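Oxidored_FMN domain-containing protein ([Pseudomonas] geniculata N1, PDB 6L6J) is an amine oxidase acting on 6-hydroxypseudooxynicotine that carries flavin mononucleotide, a [4Fe-4S] cluster and bound ADP. Local coordinates at residues S374-E379 with G660-M665; E379-A384 with L407-Y412; E402-L407 with G448-M453; Q413-D418 with N455-L460. All coordinates share one frame; numbering follows the deposited sequence.

Contact 1 of 4, residues S374-E379 with G660-M665; sequences SGWHPE and GRKAGM
The indole of W376 lies against one side of the helix bearing R661, K662 and M665, and each of these meets a different part of it. R661 passes over a face. Its CG stands 3.8 Å from the centroid of the W376 six-membered ring and only 11° off the ring normal, a CH-pi contact, while CB of S374 lies over the opposite face. With CG of R661 anti to the backbone N (chi1 -173°), the chain leaves the helix across the indole, the two side chains running antiparallel alongside one another. Bends further along leave the guanidinium plane 54° from the ring plane. NH2 of R661 comes 3.8 Å from O of P378, too far for a hydrogen bond, whereas NH1 is held by a salt bridge to E402. K662 contributes mainly its root: its CA approaches CZ2 of W376 obliquely at 3.6 Å, and the extended chain then turns off from the ring. M665 meets the pyrrole end, with CG 3.7 Å from W376 NE1 and the terminal CE 3.9 Å from W376 CD1. Between them, SD sits 5.0 Å from the five-membered ring centroid in an oblique Met-aromatic contact. W376 also meets the ring of Y658, earlier on helix 653-666. The contact thus lays the loop between helix 349-355 and strand 390-394 on helix 653-666, and E402 ties the latter to helix 398-410.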
loop_
_atom_site.group_PDB
_atom_site.type_symbol
_atom_site.label_atom_id
_atom_site.label_comp_id
_atom_site.label_asym_id
_atom_site.label_seq_id
_atom_site.Cartn_x
_atom_site.Cartn_y
_atom_site.Cartn_z
ATOM N N SER A 374 -5.574 9.895 -16.233
ATOM C CA SER A 374 -4.413 10.335 -17.039
ATOM C C SER A 374 -4.310 9.570 -18.369
ATOM O O SER A 374 -3.505 10.007 -19.209
ATOM C CB SER A 374 -3.158 10.210 -16.216
ATOM O OG SER A 374 -3.194 11.078 -15.090
ATOM N N GLY A 375 -5.078 8.486 -18.560
ATOM C CA GLY A 375 -4.920 7.530 -19.684
ATOM C C GLY A 375 -3.614 6.725 -19.650
ATOM O O GLY A 375 -3.133 6.353 -20.729
ATOM N N TRP A 376 -3.054 6.440 -18.463
ATOM C CA TRP A 376 -1.787 5.676 -18.279
ATOM C C TRP A 376 -2.079 4.182 -18.179
ATOM O O TRP A 376 -2.889 3.781 -17.317
ATOM C CB TRP A 376 -1.021 6.132 -17.039
ATOM C CG TRP A 376 -0.471 7.518 -17.155
ATOM C CD1 TRP A 376 -0.486 8.321 -18.256
ATOM C CD2 TRP A 376 0.210 8.264 -16.133
ATOM N NE1 TRP A 376 0.118 9.517 -17.982
ATOM C CE2 TRP A 376 0.550 9.516 -16.689
ATOM C CE3 TRP A 376 0.545 8.008 -14.800
ATOM C CZ2 TRP A 376 1.244 10.490 -15.970
ATOM C CZ3 TRP A 376 1.202 8.980 -14.082
ATOM C CH2 TRP A 376 1.562 10.195 -14.666
ATOM N N HIS A 377 -1.402 3.393 -19.009
ATOM C CA HIS A 377 -1.481 1.912 -18.992
ATOM C C HIS A 377 -0.265 1.353 -18.251
ATOM O O HIS A 377 0.806 1.949 -18.230
ATOM C CB HIS A 377 -1.687 1.379 -20.423
ATOM C CG HIS A 377 -2.932 1.927 -21.050
ATOM N ND1 HIS A 377 -4.179 1.873 -20.408
ATOM C CD2 HIS A 377 -3.140 2.562 -22.227
ATOM C CE1 HIS A 377 -5.092 2.434 -21.180
ATOM N NE2 HIS A 377 -4.480 2.859 -22.303
ATOM N N PRO A 378 -0.427 0.202 -17.568
ATOM C CA PRO A 378 0.700 -0.492 -16.943
ATOM C C PRO A 378 1.879 -0.886 -17.843
ATOM O O PRO A 378 2.978 -0.779 -17.365
ATOM C CB PRO A 378 0.082 -1.761 -16.335
ATOM C CG PRO A 378 -1.322 -1.849 -16.891
ATOM C CD PRO A 378 -1.717 -0.445 -17.283
ATOM N N GLU A 379 1.627 -1.363 -19.058
ATOM C CA GLU A 379 2.681 -1.838 -20.001
ATOM C C GLU A 379 2.730 -0.973 -21.267
ATOM O O GLU A 379 3.845 -0.576 -21.642
ATOM C CB GLU A 379 2.455 -3.291 -20.387
ATOM C CG GLU A 379 2.363 -4.224 -19.188
ATOM C CD GLU A 379 3.589 -4.300 -18.282
ATOM O OE1 GLU A 379 4.704 -3.947 -18.705
ATOM O OE2 GLU A 379 3.423 -4.732 -17.153
ATOM N N GLY A 660 8.411 11.054 -13.075
ATOM C CA GLY A 660 9.153 10.335 -14.130
ATOM C C GLY A 660 8.235 9.891 -15.255
ATOM O O GLY A 660 8.568 10.152 -16.418
ATOM N N ARG A 661 7.133 9.219 -14.909
ATOM C CA ARG A 661 6.114 8.710 -15.857
ATOM C C ARG A 661 5.498 9.891 -16.605
ATOM O O ARG A 661 5.421 9.806 -17.850
ATOM C CB ARG A 661 5.020 7.919 -15.130
ATOM C CG ARG A 661 4.032 7.236 -16.075
ATOM C CD ARG A 661 4.658 6.113 -16.895
ATOM N NE ARG A 661 3.994 4.844 -16.620
ATOM C CZ ARG A 661 4.564 3.747 -16.118
ATOM N NH1 ARG A 661 5.853 3.747 -15.817
ATOM N NH2 ARG A 661 3.832 2.652 -15.908
ATOM N N LYS A 662 5.103 10.950 -15.884
ATOM C CA LYS A 662 4.425 12.144 -16.462
ATOM C C LYS A 662 5.316 12.746 -17.553
ATOM O O LYS A 662 4.846 12.870 -18.701
ATOM C CB LYS A 662 4.098 13.176 -15.387
ATOM C CG LYS A 662 3.207 14.323 -15.835
ATOM C CD LYS A 662 2.722 15.157 -14.655
ATOM C CE LYS A 662 2.234 16.543 -15.020
ATOM N NZ LYS A 662 2.326 17.447 -13.846
ATOM N N ALA A 663 6.575 13.036 -17.232
ATOM C CA ALA A 663 7.562 13.543 -18.218
ATOM C C ALA A 663 7.592 12.589 -19.421
ATOM O O ALA A 663 7.418 13.061 -20.554
ATOM C CB ALA A 663 8.919 13.700 -17.573
ATOM N N GLY A 664 7.763 11.289 -19.172
ATOM C CA GLY A 664 7.871 10.246 -20.213
ATOM C C GLY A 664 6.678 10.210 -21.172
ATOM O O GLY A 664 6.878 9.924 -22.365
ATOM N N MET A 665 5.469 10.465 -20.671
ATOM C CA MET A 665 4.217 10.388 -21.474
ATOM C C MET A 665 3.936 11.739 -22.157
ATOM O O MET A 665 3.389 11.718 -23.256
ATOM C CB MET A 665 3.025 10.002 -20.590
ATOM C CG MET A 665 3.182 8.673 -19.897
ATOM S SD MET A 665 3.013 7.231 -20.993
ATOM C CE MET A 665 1.317 7.434 -21.543
#

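Contact 2 of 4, residues E379-A384 with L407-Y412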
loop_
_atom_site.group_PDB
_atom_site.type_symbol
_atom_site.label_atom_id
_atom_site.label_comp_id
_atom_site.label_asym_id
_atom_site.label_seq_id
_atom_site.Cartn_x
_atom_site.Cartn_y
_atom_site.Cartn_z
ATOM N N GLU A 379 1.627 -1.363 -19.058
ATOM C CA GLU A 379 2.681 -1.838 -20.001
ATOM C C GLU A 379 2.730 -0.973 -21.267
ATOM O O GLU A 379 3.845 -0.576 -21.642
ATOM C CB GLU A 379 2.455 -3.291 -20.387
ATOM C CG GLU A 379 2.363 -4.224 -19.188
ATOM C CD GLU A 379 3.589 -4.300 -18.282
ATOM O OE1 GLU A 379 4.704 -3.947 -18.705
ATOM O OE2 GLU A 379 3.423 -4.732 -17.153
ATOM N N LYS A 380 1.586 -0.671 -21.888
ATOM C CA LYS A 380 1.533 0.006 -23.211
ATOM C C LYS A 380 1.868 1.496 -23.077
ATOM O O LYS A 380 1.454 2.129 -22.088
ATOM C CB LYS A 380 0.154 -0.174 -23.853
ATOM C CG LYS A 380 -0.161 -1.592 -24.310
ATOM C CD LYS A 380 -1.435 -1.686 -25.119
ATOM C CE LYS A 380 -2.681 -1.361 -24.315
ATOM N NZ LYS A 380 -3.903 -1.931 -24.944
ATOM N N VAL A 381 2.583 2.043 -24.057
ATOM C CA VAL A 381 2.857 3.503 -24.163
ATOM C C VAL A 381 2.523 3.926 -25.586
ATOM O O VAL A 381 2.591 3.131 -26.508
ATOM C CB VAL A 381 4.307 3.854 -23.771
ATOM C CG1 VAL A 381 4.553 3.654 -22.281
ATOM C CG2 VAL A 381 5.343 3.092 -24.590
ATOM N N PRO A 382 2.096 5.187 -25.808
ATOM C CA PRO A 382 2.003 5.739 -27.160
ATOM C C PRO A 382 3.366 5.670 -27.845
ATOM O O PRO A 382 4.385 5.939 -27.210
ATOM C CB PRO A 382 1.588 7.204 -26.953
ATOM C CG PRO A 382 0.952 7.223 -25.581
ATOM C CD PRO A 382 1.666 6.149 -24.777
ATOM N N PRO A 383 3.449 5.329 -29.152
ATOM C CA PRO A 383 4.740 5.309 -29.833
ATOM C C PRO A 383 5.387 6.697 -29.715
ATOM O O PRO A 383 4.700 7.682 -29.743
ATOM C CB PRO A 383 4.406 4.916 -31.282
ATOM C CG PRO A 383 3.037 4.270 -31.192
ATOM C CD PRO A 383 2.338 4.989 -30.056
ATOM N N ALA A 384 6.705 6.733 -29.541
ATOM C CA ALA A 384 7.497 7.982 -29.581
ATOM C C ALA A 384 7.115 8.763 -30.841
ATOM O O ALA A 384 7.206 8.184 -31.933
ATOM C CB ALA A 384 8.970 7.648 -29.558
ATOM N N LEU A 407 10.409 6.830 -21.691
ATOM C CA LEU A 407 10.850 7.319 -23.028
ATOM C C LEU A 407 11.426 6.145 -23.841
ATOM O O LEU A 407 11.000 5.961 -24.998
ATOM C CB LEU A 407 11.872 8.446 -22.824
ATOM C CG LEU A 407 11.340 9.687 -22.106
ATOM C CD1 LEU A 407 12.478 10.587 -21.669
ATOM C CD2 LEU A 407 10.360 10.445 -22.986
ATOM N N ALA A 408 12.335 5.355 -23.252
ATOM C CA ALA A 408 12.947 4.164 -23.897
ATOM C C ALA A 408 11.843 3.292 -24.504
ATOM O O ALA A 408 11.995 2.914 -25.685
ATOM C CB ALA A 408 13.792 3.377 -22.926
ATOM N N LYS A 409 10.782 3.008 -23.731
ATOM C CA LYS A 409 9.683 2.068 -24.102
ATOM C C LYS A 409 8.903 2.619 -25.295
ATOM O O LYS A 409 8.503 1.819 -26.139
ATOM C CB LYS A 409 8.692 1.859 -22.956
ATOM C CG LYS A 409 9.211 1.056 -21.771
ATOM C CD LYS A 409 8.256 -0.016 -21.302
ATOM C CE LYS A 409 6.917 0.530 -20.869
ATOM N NZ LYS A 409 6.162 -0.478 -20.089
ATOM N N ARG A 410 8.683 3.936 -25.334
ATOM C CA ARG A 410 7.959 4.629 -26.436
ATOM C C ARG A 410 8.787 4.544 -27.716
ATOM O O ARG A 410 8.175 4.617 -28.803
ATOM C CB ARG A 410 7.694 6.095 -26.091
ATOM C CG ARG A 410 6.775 6.305 -24.899
ATOM C CD ARG A 410 6.479 7.773 -24.682
ATOM N NE ARG A 410 5.754 8.307 -25.819
ATOM C CZ ARG A 410 5.548 9.592 -26.068
ATOM N NH1 ARG A 410 6.009 10.520 -25.241
ATOM N NH2 ARG A 410 4.877 9.936 -27.160
ATOM N N GLY A 411 10.112 4.437 -27.573
ATOM C CA GLY A 411 11.070 4.133 -28.657
ATOM C C GLY A 411 12.087 5.249 -28.886
ATOM O O GLY A 411 12.886 5.109 -29.841
ATOM N N TYR A 412 12.081 6.319 -28.074
ATOM C CA TYR A 412 13.029 7.466 -28.195
ATOM C C TYR A 412 14.467 6.981 -27.988
ATOM O O TYR A 412 14.671 5.916 -27.361
ATOM C CB TYR A 412 12.743 8.579 -27.178
ATOM C CG TYR A 412 11.458 9.330 -27.411
ATOM C CD1 TYR A 412 11.408 10.408 -28.275
ATOM C CD2 TYR A 412 10.278 8.945 -26.792
ATOM C CE1 TYR A 412 10.223 11.088 -28.519
ATOM C CE2 TYR A 412 9.086 9.616 -27.020
ATOM C CZ TYR A 412 9.057 10.690 -27.891
ATOM O OH TYR A 412 7.885 11.354 -28.117
#
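E379 begins a run of loop residues that fastens onto the C-terminal end of helix 398-410, which closes in a Schellman motif: G411, with positive phi, and Y412 both return their amides to O of L407. The carbonyl O of E379 receives NZ of K409 at 2.8 Å, in the carbonyl plane and on a lone pair. OE1 of E379 stays 4.0 Å from K409 NZ, beyond a salt bridge; OE2 pairs with K332 instead. V381 turns its side chain to the helix. With CG1 opposite the carbonyl carbon (chi1 -69°), CG2 falls between the backbone N and that carbon and packs on CG of R410 at 3.5 Å, and CG1 faces the aliphatic part of K409. P382 next offers its carbonyl O to NE of R410 at 3.1 Å; the oxygen lies close to the guanidinium plane, although NE approaches from above the carbonyl plane. The carbonyl O of P383 takes a weak hydrogen bond from R410 NH2 at 3.4 Å. NH1 of the same arginine binds the carbonyls of Y667 and G664, so the guanidinium is held by main-chain oxygens from two parts of the chain. A384 then donates its amide N to R410 O at 2.7 Å, with an N-H...O angle of 167°. Its methyl carbon, CB, rests over a face of the Y412 ring in a CH-pi contact, 16° off the normal.

Contact 3 of 4, residues E402-L407 with G448-M453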
loop_
_atom_site.group_PDB
_atom_site.type_symbol
_atom_site.label_atom_id
_atom_site.label_comp_id
_atom_site.label_asym_id
_atom_site.label_seq_id
_atom_site.Cartn_x
_atom_site.Cartn_y
_atom_site.Cartn_z
ATOM N N GLU A 402 12.698 6.382 -14.076
ATOM C CA GLU A 402 11.296 6.158 -14.518
ATOM C C GLU A 402 11.074 6.905 -15.838
ATOM O O GLU A 402 10.424 6.365 -16.700
ATOM C CB GLU A 402 10.328 6.571 -13.406
ATOM C CG GLU A 402 8.872 6.485 -13.810
ATOM C CD GLU A 402 8.491 5.200 -14.517
ATOM O OE1 GLU A 402 8.976 4.144 -14.112
ATOM O OE2 GLU A 402 7.701 5.260 -15.470
ATOM N N ALA A 403 11.591 8.128 -15.967
ATOM C CA ALA A 403 11.541 8.941 -17.212
ATOM C C ALA A 403 12.247 8.196 -18.365
ATOM O O ALA A 403 11.605 7.989 -19.418
ATOM C CB ALA A 403 12.170 10.287 -16.966
ATOM N N ALA A 404 13.517 7.801 -18.150
ATOM C CA ALA A 404 14.360 7.044 -19.107
ATOM C C ALA A 404 13.606 5.790 -19.534
ATOM O O ALA A 404 13.319 5.656 -20.732
ATOM C CB ALA A 404 15.690 6.696 -18.501
ATOM N N HIS A 405 13.228 4.953 -18.573
ATOM C CA HIS A 405 12.424 3.735 -18.828
ATOM C C HIS A 405 11.255 4.089 -19.745
ATOM O O HIS A 405 11.136 3.438 -20.801
ATOM C CB HIS A 405 11.979 3.085 -17.522
ATOM C CG HIS A 405 11.365 1.739 -17.699
ATOM N ND1 HIS A 405 11.641 0.944 -18.778
ATOM C CD2 HIS A 405 10.493 1.051 -16.935
ATOM C CE1 HIS A 405 10.964 -0.188 -18.676
ATOM N NE2 HIS A 405 10.248 -0.144 -17.548
ATOM N N THR A 406 10.451 5.092 -19.385
ATOM C CA THR A 406 9.181 5.437 -20.088
ATOM C C THR A 406 9.477 5.892 -21.524
ATOM O O THR A 406 8.872 5.338 -22.456
ATOM C CB THR A 406 8.362 6.479 -19.316
ATOM O OG1 THR A 406 8.100 5.973 -18.006
ATOM C CG2 THR A 406 7.051 6.801 -19.995
ATOM N N LEU A 407 10.409 6.830 -21.691
ATOM C CA LEU A 407 10.850 7.319 -23.028
ATOM C C LEU A 407 11.426 6.145 -23.841
ATOM O O LEU A 407 11.000 5.961 -24.998
ATOM C CB LEU A 407 11.872 8.446 -22.824
ATOM C CG LEU A 407 11.340 9.687 -22.106
ATOM C CD1 LEU A 407 12.478 10.587 -21.669
ATOM C CD2 LEU A 407 10.360 10.445 -22.986
ATOM N N GLY A 448 17.306 -3.137 -14.734
ATOM C CA GLY A 448 17.260 -4.430 -15.436
ATOM C C GLY A 448 16.507 -4.353 -16.752
ATOM O O GLY A 448 16.894 -5.045 -17.699
ATOM N N GLN A 449 15.466 -3.530 -16.815
ATOM C CA GLN A 449 14.694 -3.263 -18.053
ATOM C C GLN A 449 15.480 -2.339 -18.984
ATOM O O GLN A 449 15.452 -2.588 -20.198
ATOM C CB GLN A 449 13.348 -2.649 -17.690
ATOM C CG GLN A 449 12.450 -3.627 -16.952
ATOM C CD GLN A 449 12.057 -4.746 -17.864
ATOM O OE1 GLN A 449 11.682 -4.504 -19.009
ATOM N NE2 GLN A 449 12.158 -5.970 -17.371
ATOM N N LEU A 450 16.127 -1.305 -18.441
ATOM C CA LEU A 450 16.814 -0.251 -19.248
ATOM C C LEU A 450 18.014 -0.835 -20.000
ATOM O O LEU A 450 18.131 -0.575 -21.204
ATOM C CB LEU A 450 17.248 0.914 -18.347
ATOM C CG LEU A 450 16.191 1.998 -18.135
ATOM C CD1 LEU A 450 16.559 2.910 -16.980
ATOM C CD2 LEU A 450 15.981 2.821 -19.391
ATOM N N GLN A 451 18.851 -1.616 -19.323
ATOM C CA GLN A 451 20.215 -1.989 -19.798
ATOM C C GLN A 451 20.169 -3.038 -20.923
ATOM O O GLN A 451 21.253 -3.319 -21.466
ATOM C CB GLN A 451 21.066 -2.458 -18.612
ATOM C CG GLN A 451 20.578 -3.752 -17.974
ATOM C CD GLN A 451 21.285 -4.035 -16.675
ATOM O OE1 GLN A 451 22.137 -3.259 -16.230
ATOM N NE2 GLN A 451 20.919 -5.148 -16.058
ATOM N N THR A 452 18.978 -3.563 -21.263
ATOM C CA THR A 452 18.734 -4.569 -22.341
ATOM C C THR A 452 18.049 -3.913 -23.554
ATOM O O THR A 452 17.504 -4.656 -24.421
ATOM C CB THR A 452 17.892 -5.742 -21.817
ATOM O OG1 THR A 452 16.656 -5.220 -21.333
ATOM C CG2 THR A 452 18.590 -6.528 -20.729
ATOM N N MET A 453 18.066 -2.576 -23.624
ATOM C CA MET A 453 17.393 -1.783 -24.693
ATOM C C MET A 453 18.461 -1.040 -25.482
ATOM O O MET A 453 19.219 -0.263 -24.906
ATOM C CB MET A 453 16.413 -0.766 -24.104
ATOM C CG MET A 453 15.383 -1.386 -23.187
ATOM S SD MET A 453 14.175 -0.198 -22.567
ATOM C CE MET A 453 12.704 -1.222 -22.533
#
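Next to H405, whose imidazole packs on Q449, the carbonyl oxygen of E402 is gripped twice by a single residue. T406 gives E402 O both OG1, at 2.7 Å, and its backbone N, at 3.0 Å, the two donors arriving from opposite faces of the carbonyl plane. The threonine hydroxyl is thereby satisfied within its own helix, on a side away from the neighbouring one. Between the two segments no hydrogen bond forms, and they meet through carbon. A chi1 of -170° swings the H405 ring opposite the backbone N and carries it towards the second helix. CE1 of H405 approaches CB of Q449 to 3.6 Å, obliquely to the ring, and CG of Q449 follows close behind. The amide of Q449 is turned 55° from the imidazole and finds its partner beyond the pair, with NE2 hydrogen-bonded to D340. CE of M453 adds a looser touch at the imidazole edge. Deeper in, L450 sets CD2 against the backbone of the first helix, 3.6 Å from N of H405, and 4.0 Å from CB of A404. A404 also packs on V414 and I416, while L450 packs on V456 and M458, so these two side chains fill the layer between helices and sheet here. Two helices packed side by side on the same face of a parallel sheet are characteristic of an alpha/beta Rossmann-type nucleotide-binding domain.

Contact 4 of 4, residues Q413-D418 with N455-L460. With ADP (adenosine-5'-diphosphate), chain D.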
loop_
_atom_site.group_PDB
_atom_site.type_symbol
_atom_site.label_atom_id
_atom_site.label_comp_id
_atom_site.label_asym_id
_atom_site.label_seq_id
_atom_site.Cartn_x
_atom_site.Cartn_y
_atom_site.Cartn_z
ATOM N N GLN A 413 15.429 7.759 -28.491
ATOM C CA GLN A 413 16.878 7.588 -28.185
ATOM C C GLN A 413 17.128 8.248 -26.827
ATOM O O GLN A 413 16.876 9.451 -26.723
ATOM C CB GLN A 413 17.766 8.193 -29.285
ATOM C CG GLN A 413 17.443 7.705 -30.695
ATOM C CD GLN A 413 17.489 6.201 -30.801
ATOM O OE1 GLN A 413 18.359 5.547 -30.239
ATOM N NE2 GLN A 413 16.531 5.637 -31.516
ATOM N N VAL A 414 17.567 7.485 -25.823
ATOM C CA VAL A 414 17.628 7.942 -24.402
ATOM C C VAL A 414 19.039 7.752 -23.853
ATOM O O VAL A 414 19.481 6.613 -23.764
ATOM C CB VAL A 414 16.600 7.197 -23.526
ATOM C CG1 VAL A 414 16.777 7.520 -22.045
ATOM C CG2 VAL A 414 15.172 7.472 -23.989
ATOM N N SER A 415 19.694 8.838 -23.451
ATOM C CA SER A 415 20.915 8.801 -22.610
ATOM C C SER A 415 20.545 9.202 -21.177
ATOM O O SER A 415 19.717 10.124 -21.012
ATOM C CB SER A 415 21.990 9.664 -23.192
ATOM O OG SER A 415 22.512 9.046 -24.354
ATOM N N ILE A 416 21.110 8.503 -20.190
ATOM C CA ILE A 416 20.976 8.837 -18.740
ATOM C C ILE A 416 22.371 8.850 -18.087
ATOM O O ILE A 416 23.152 7.902 -18.313
ATOM C CB ILE A 416 19.996 7.867 -18.049
ATOM C CG1 ILE A 416 19.901 8.131 -16.546
ATOM C CG2 ILE A 416 20.354 6.417 -18.341
ATOM C CD1 ILE A 416 18.625 7.618 -15.907
ATOM N N ALA A 417 22.667 9.913 -17.333
ATOM C CA ALA A 417 23.936 10.139 -16.611
ATOM C C ALA A 417 23.664 10.243 -15.104
ATOM O O ALA A 417 22.616 10.797 -14.729
ATOM C CB ALA A 417 24.595 11.393 -17.131
ATOM N N ASP A 418 24.575 9.722 -14.272
ATOM C CA ASP A 418 24.577 9.914 -12.796
ATOM C C ASP A 418 26.020 10.098 -12.332
ATOM O O ASP A 418 26.919 9.500 -12.952
ATOM C CB ASP A 418 23.957 8.723 -12.060
ATOM C CG ASP A 418 23.782 8.988 -10.575
ATOM O OD1 ASP A 418 22.825 9.721 -10.236
ATOM O OD2 ASP A 418 24.648 8.512 -9.767
ATOM N N ASN A 455 18.335 1.393 -27.572
ATOM C CA ASN A 455 18.066 2.853 -27.677
ATOM C C ASN A 455 18.439 3.592 -26.382
ATOM O O ASN A 455 18.326 4.816 -26.396
ATOM C CB ASN A 455 16.617 3.148 -28.079
ATOM C CG ASN A 455 15.567 2.432 -27.261
ATOM O OD1 ASN A 455 15.772 1.299 -26.846
ATOM N ND2 ASN A 455 14.420 3.071 -27.077
ATOM N N VAL A 456 18.886 2.894 -25.331
ATOM C CA VAL A 456 19.313 3.496 -24.031
ATOM C C VAL A 456 20.840 3.393 -23.877
ATOM O O VAL A 456 21.393 2.296 -24.101
ATOM C CB VAL A 456 18.606 2.843 -22.824
ATOM C CG1 VAL A 456 19.178 3.327 -21.494
ATOM C CG2 VAL A 456 17.100 3.072 -22.864
ATOM N N SER A 457 21.476 4.496 -23.463
ATOM C CA SER A 457 22.893 4.587 -23.029
ATOM C C SER A 457 22.924 4.998 -21.557
ATOM O O SER A 457 22.257 5.996 -21.201
ATOM C CB SER A 457 23.668 5.548 -23.896
ATOM O OG SER A 457 23.483 5.214 -25.266
ATOM N N MET A 458 23.652 4.247 -20.737
ATOM C CA MET A 458 23.707 4.431 -19.267
ATOM C C MET A 458 25.141 4.795 -18.869
ATOM O O MET A 458 26.020 3.974 -19.096
ATOM C CB MET A 458 23.239 3.147 -18.571
ATOM C CG MET A 458 21.886 2.669 -19.091
ATOM S SD MET A 458 21.105 1.399 -18.067
ATOM C CE MET A 458 20.685 2.322 -16.595
ATOM N N TYR A 459 25.363 6.004 -18.335
ATOM C CA TYR A 459 26.698 6.517 -17.921
ATOM C C TYR A 459 26.723 6.710 -16.401
ATOM O O TYR A 459 25.983 7.577 -15.899
ATOM C CB TYR A 459 27.030 7.818 -18.656
ATOM C CG TYR A 459 26.939 7.727 -20.160
ATOM C CD1 TYR A 459 27.799 6.914 -20.882
ATOM C CD2 TYR A 459 25.987 8.445 -20.858
ATOM C CE1 TYR A 459 27.724 6.826 -22.265
ATOM C CE2 TYR A 459 25.895 8.368 -22.237
ATOM C CZ TYR A 459 26.765 7.556 -22.940
ATOM O OH TYR A 459 26.653 7.477 -24.288
ATOM N N LEU A 460 27.586 5.970 -15.703
ATOM C CA LEU A 460 27.535 5.840 -14.226
ATOM C C LEU A 460 28.650 6.608 -13.516
ATOM O O LEU A 460 28.742 6.448 -12.287
ATOM C CB LEU A 460 27.608 4.360 -13.836
ATOM C CG LEU A 460 26.316 3.751 -13.303
ATOM C CD1 LEU A 460 26.542 2.294 -12.911
ATOM C CD2 LEU A 460 25.763 4.555 -12.134
HETATM P PB ADP D . 14.815 11.700 -7.168
HETATM O O1B ADP D . 15.119 10.728 -8.285
HETATM O O2B ADP D . 13.907 11.119 -6.085
HETATM O O3B ADP D . 14.340 13.035 -7.682
HETATM P PA ADP D . 17.539 11.263 -6.177
HETATM O O1A ADP D . 17.160 9.832 -5.989
HETATM O O2A ADP D . 18.223 11.974 -5.070
HETATM O O3A ADP D . 16.204 12.076 -6.462
HETATM O "O5'" ADP D . 18.347 11.428 -7.564
HETATM C "C5'" ADP D . 19.386 12.419 -7.742
HETATM C "C4'" ADP D . 20.589 11.776 -8.388
HETATM O "O4'" ADP D . 21.144 12.705 -9.358
HETATM C "C3'" ADP D . 21.751 11.443 -7.435
HETATM O "O3'" ADP D . 22.471 10.276 -7.815
HETATM C "C2'" ADP D . 22.622 12.696 -7.581
HETATM O "O2'" ADP D . 23.951 12.575 -7.114
HETATM C "C1'" ADP D . 22.519 12.857 -9.094
HETATM N N9 ADP D . 23.012 14.137 -9.604
HETATM C C8 ADP D . 22.897 15.382 -9.029
HETATM N N7 ADP D . 23.471 16.328 -9.730
HETATM C C5 ADP D . 24.019 15.665 -10.826
HETATM C C6 ADP D . 24.762 16.105 -11.946
HETATM N N6 ADP D . 25.083 17.372 -12.170
HETATM N N1 ADP D . 25.146 15.178 -12.859
HETATM C C2 ADP D . 24.805 13.902 -12.647
HETATM N N3 ADP D . 24.110 13.377 -11.643
HETATM C C4 ADP D . 23.740 14.315 -10.757
#
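D418 joins Y459 through its backbone, D418 N to Y459 O at 3.0 Å, and sends its side chain on to the nucleotide. CB of D418 lies 4.5 Å from CD2 of L460, a loose apolar approach. CG points back from the amide nitrogen (chi1 -172°), towards the ribose. At the tip OD1 accepts the ADP O3' hydroxyl at 2.5 Å and also the amide of G396, while OD2 takes the amide of G420. Both carboxylate oxygens are thus anchored, which fixes the rotation of the group that holds the sugar. An acidic residue at the end of the second strand, gripping the ribose, is a hallmark of the Rossmann fold in many dinucleotide-binding proteins; here that strand, 413-417, runs parallel to the edge strand 456-459 at 9°. The hydrogen bonding alternates: I416 N reaches S457 O at 2.9 Å and I416 O receives Y459 N, and V414 is used likewise between N455 and S457. V414, I416, V456 and M458 point to one face of the sheet, where CG2 of I416 meets CG of M458 at 4.1 Å. On the other, OG of S415 touches CB of S457 at 3.7 Å and lies near CE2 of Y459.

Overall arrangement
Helix 398-410 is the hub of the four contacts. Contacts 2 and 3 both use it, with centres 10 Å apart, and M453 SD touches A408 CB at 3.6 Å between them. Contact 3 lies on the sheet of contact 4, their centres 9 Å apart, and N455 of contact 4 joins contact 2 by giving ND2 to O of A408 at 2.8 Å. Contact 1, sharing E379 with contact 2, is about 20 Å from contact 4, centre to centre. Contact 4 alone of the four holds a residue bonded to ADP, whereas the R661 side chain of contact 1 lies about 11 Å from the iron-sulfur cluster and about 13 Å from ADP.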